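Local coordinates for concanavalin B (Canavalia ensiformis, PDB 6CAF), which may act as a carbohydrate-binding seed protein, built on the fold of the family 18 chitinases, at residues A[45-50]-A[290-295]; A[250-253]-A[257-260]. One frame throughout, in Å; residues are numbered along the deposited sequence. Where two conformers were deposited one is given.

Interaction 1: A[45-50]-A[290-295]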
# COMPACT_ATOMS: atom_id res chain seq x y z
N ARG A 45 11.08 7.30 -11.12
CA ARG A 45 12.17 6.55 -11.73
C ARG A 45 13.26 6.22 -10.71
O ARG A 45 13.76 5.09 -10.66
CB ARG A 45 12.83 7.39 -12.81
CG ARG A 45 14.06 6.72 -13.39
CD ARG A 45 14.98 7.71 -14.10
NE ARG A 45 15.66 8.58 -13.16
CZ ARG A 45 16.36 9.64 -13.49
NH1 ARG A 45 16.47 9.97 -14.74
NH2 ARG A 45 16.96 10.36 -12.58
N ASP A 46 13.69 7.23 -9.95
CA ASP A 46 14.81 7.03 -9.01
C ASP A 46 14.41 6.04 -7.96
O ASP A 46 15.21 5.23 -7.52
CB ASP A 46 15.23 8.34 -8.33
CG ASP A 46 15.86 9.31 -9.25
OD1 ASP A 46 16.32 8.94 -10.35
OD2 ASP A 46 15.88 10.50 -8.88
N THR A 47 13.15 6.11 -7.53
CA THR A 47 12.62 5.20 -6.54
C THR A 47 12.77 3.76 -7.04
O THR A 47 13.32 2.89 -6.36
CB THR A 47 11.17 5.58 -6.24
OG1 THR A 47 11.17 6.87 -5.63
CG2 THR A 47 10.50 4.62 -5.30
N CYS A 48 12.26 3.50 -8.24
CA CYS A 48 12.31 2.15 -8.78
C CYS A 48 13.74 1.67 -9.00
O CYS A 48 14.07 0.51 -8.71
CB CYS A 48 11.54 2.11 -10.11
SG CYS A 48 9.76 2.28 -9.83
N LYS A 49 14.57 2.55 -9.52
CA LYS A 49 15.92 2.15 -9.90
C LYS A 49 16.84 1.87 -8.73
O LYS A 49 17.94 1.35 -8.93
CB LYS A 49 16.58 3.17 -10.84
CG LYS A 49 16.00 3.11 -12.22
CD LYS A 49 16.63 4.05 -13.20
CE LYS A 49 15.96 3.94 -14.54
NZ LYS A 49 16.53 2.77 -15.22
N THR A 50 16.42 2.20 -7.50
CA THR A 50 17.19 1.78 -6.35
C THR A 50 17.31 0.27 -6.23
O THR A 50 18.24 -0.23 -5.60
CB THR A 50 16.58 2.23 -5.01
OG1 THR A 50 15.30 1.61 -4.81
CG2 THR A 50 16.46 3.72 -4.90
N TRP A 290 6.16 3.84 4.91
CA TRP A 290 5.60 5.17 4.80
C TRP A 290 6.73 6.12 5.18
O TRP A 290 7.11 6.15 6.36
CB TRP A 290 4.40 5.35 5.75
CG TRP A 290 3.90 6.74 5.73
CD1 TRP A 290 4.08 7.68 6.68
CD2 TRP A 290 3.26 7.40 4.63
NE1 TRP A 290 3.58 8.91 6.25
CE2 TRP A 290 3.04 8.75 5.00
CE3 TRP A 290 2.75 6.96 3.41
CZ2 TRP A 290 2.41 9.67 4.15
CZ3 TRP A 290 2.12 7.88 2.56
CH2 TRP A 290 1.95 9.21 2.93
N ASN A 291 7.33 6.89 4.26
CA ASN A 291 7.13 6.93 2.82
C ASN A 291 8.51 7.06 2.15
O ASN A 291 9.57 6.96 2.82
CB ASN A 291 6.21 8.07 2.44
CG ASN A 291 6.78 9.43 2.83
OD1 ASN A 291 7.83 9.55 3.45
ND2 ASN A 291 6.08 10.47 2.43
N ARG A 292 8.53 7.26 0.84
CA ARG A 292 9.78 7.30 0.12
C ARG A 292 10.69 8.42 0.66
O ARG A 292 11.89 8.19 0.84
CB ARG A 292 9.53 7.45 -1.36
CG ARG A 292 10.78 7.64 -2.19
CD ARG A 292 11.76 6.50 -2.14
NE ARG A 292 12.82 6.76 -3.08
CZ ARG A 292 14.12 6.49 -2.94
NH1 ARG A 292 14.51 5.70 -1.99
NH2 ARG A 292 14.99 6.98 -3.81
N GLN A 293 10.14 9.60 0.90
CA GLN A 293 10.93 10.70 1.44
C GLN A 293 11.65 10.29 2.71
O GLN A 293 12.85 10.53 2.89
CB GLN A 293 10.02 11.91 1.75
CG GLN A 293 10.71 13.07 2.44
CD GLN A 293 9.81 14.20 2.87
OE1 GLN A 293 8.61 14.20 2.66
NE2 GLN A 293 10.42 15.20 3.50
N ALA A 294 10.90 9.69 3.65
CA ALA A 294 11.49 9.31 4.91
C ALA A 294 12.55 8.23 4.74
O ALA A 294 13.58 8.23 5.43
CB ALA A 294 10.41 8.90 5.88
N ASP A 295 12.29 7.30 3.81
CA ASP A 295 13.25 6.22 3.55
C ASP A 295 14.55 6.78 2.98
O ASP A 295 15.64 6.38 3.40
CB ASP A 295 12.62 5.21 2.60
CG ASP A 295 13.35 3.91 2.55
OD1 ASP A 295 14.15 3.62 3.45
OD2 ASP A 295 13.09 3.12 1.61
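Arg292 reaches from the first turn of helix 292-298 to Thr47 and Thr50 of helix 44-49 and the residue after it, joining two helices on the outside of the TIM barrel typical of glycosyl hydrolase family 18. The polar part is a single hydrogen bond across the contact, from Arg292 NE to Thr47 OG1 at 3.0 Å. It is bent, with an angle of 139° at the hydrogen, and the hydroxyl lies 32° out of the guanidinium plane. Thr47 OG1 is also hydrogen-bonded to Leu43 O one turn earlier, while Arg292 NH1 takes Tyr53 OH as its strongest partner. Van der Waals contacts accompany this bond. The side chains of Thr47 and Arg292 slide past each other in opposite directions, with Arg292 CD 3.9 Å from Thr47 CG2, and the methyl Thr50 CG2 comes against the guanidinium 3.7 Å from Arg292 NH2. The arginine gets there because CG stands anti to its backbone N (chi1 174°) and the chain then bends at chi2. Each segment also has its own internal bonds. Asn291 is the N-cap of its helix, OD1 accepting from Ala294 N at 3.1 Å. Thr50 OG1 donates to Thr47 O at 2.8 Å, which ties down the hydroxyl while the methyl branch CG2 meets Arg292.

Interaction 2: A[250-253]-A[257-260]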
# COMPACT_ATOMS: atom_id res chain seq x y z
N GLU A 250 3.35 -2.60 7.67
CA GLU A 250 3.56 -1.24 7.20
C GLU A 250 4.08 -0.42 8.38
O GLU A 250 3.47 -0.41 9.45
CB GLU A 250 2.31 -0.60 6.61
CG GLU A 250 2.59 0.79 6.13
CD GLU A 250 1.42 1.43 5.43
OE1 GLU A 250 0.84 0.75 4.57
OE2 GLU A 250 1.16 2.63 5.66
N LEU A 251 5.21 0.22 8.14
CA LEU A 251 5.96 0.89 9.19
C LEU A 251 6.40 2.26 8.70
O LEU A 251 6.58 2.49 7.50
CB LEU A 251 7.21 0.07 9.49
CG LEU A 251 6.96 -1.33 10.08
CD1 LEU A 251 8.26 -2.13 10.11
CD2 LEU A 251 6.31 -1.20 11.42
N PRO A 252 6.63 3.17 9.65
CA PRO A 252 7.18 4.47 9.26
C PRO A 252 8.68 4.35 9.03
O PRO A 252 9.36 3.65 9.77
CB PRO A 252 6.89 5.34 10.48
CG PRO A 252 6.81 4.41 11.62
CD PRO A 252 6.39 3.08 11.09
N ALA A 253 9.18 5.06 8.03
CA ALA A 253 10.61 4.93 7.71
C ALA A 253 11.48 5.90 8.48
O ALA A 253 12.70 5.85 8.33
CB ALA A 253 10.85 5.06 6.22
N THR A 257 7.86 10.47 10.67
CA THR A 257 6.64 10.02 9.96
C THR A 257 5.79 9.14 10.86
O THR A 257 4.85 8.46 10.40
CB THR A 257 6.87 9.23 8.63
OG1 THR A 257 7.92 8.26 8.76
CG2 THR A 257 7.20 10.19 7.50
N ALA A 258 6.14 9.12 12.13
CA ALA A 258 5.40 8.37 13.14
C ALA A 258 5.20 9.21 14.39
O ALA A 258 5.67 8.86 15.45
CB ALA A 258 6.16 7.12 13.49
N PRO A 259 4.47 10.30 14.27
CA PRO A 259 4.29 11.17 15.43
C PRO A 259 3.56 10.55 16.61
O PRO A 259 3.77 10.95 17.75
CB PRO A 259 3.50 12.37 14.87
CG PRO A 259 2.93 11.89 13.57
CD PRO A 259 3.85 10.84 13.05
N GLY A 260 2.73 9.56 16.34
CA GLY A 260 2.06 8.79 17.37
C GLY A 260 2.80 7.53 17.78
O GLY A 260 2.26 6.70 18.53
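Pro252 CG and Ala258 CB meet at 3.4 Å, tighter than a usual carbon–carbon contact, where the chain turns back on itself after a strand of the family 18 TIM barrel. The alanine methyl lies against the CB–CG side of the proline ring, 3.6 Å from Pro252 CB. Beside it, Thr257 OG1 packs 3.5 Å from both Pro252 CB and Ala253 N. Thr257 has two conformers; in the one described, a chi1 of 44° sets OG1 between the backbone N and the carbonyl carbon of its own residue, and the contact holds for that conformer. The polar partners of this hydroxyl lie just outside: a hydrogen bond with Ser254 O, within the intervening turn, and a weak one with Trp290 O. Further out, Gly260 is held through both its backbone polar atoms, N to Asn215 OD1 and O to Gln220 NE2, while Tyr214 touches Pro252 and, like Tyr35, is hydrogen-bonded to the carboxylate of Glu250, two residues before the proline. Strand 247-252 runs between strands 208-212 and 284-290 in the parallel sheet; Ala253 and Thr257 both rest on Ala294 of helix 292-298, and the loop continues to helix 266-273.

Segment 290-295 joins the two contacts. Trp290 N and O probably hydrogen-bond to Leu251 O and Ala253 N, each at 2.9 Å, binding the strand end of interaction 2 to the start of the segment that carries Arg292 in interaction 1. The centres of the two interactions are about 15 Å apart, and both lie about 14 Å from the centre of the chain. Interaction 1 is partly buried, pairs helices about 240 residues apart in sequence and is bridged by one bent hydrogen bond from a guanidinium to a hydroxyl; interaction 2 is a buried, local turn closed by apolar contact, its hydroxyl bonded elsewhere. Helix 292-298 serves both, turning Arg292 to helix 44-49 and Ala294 to the 253-257 turn.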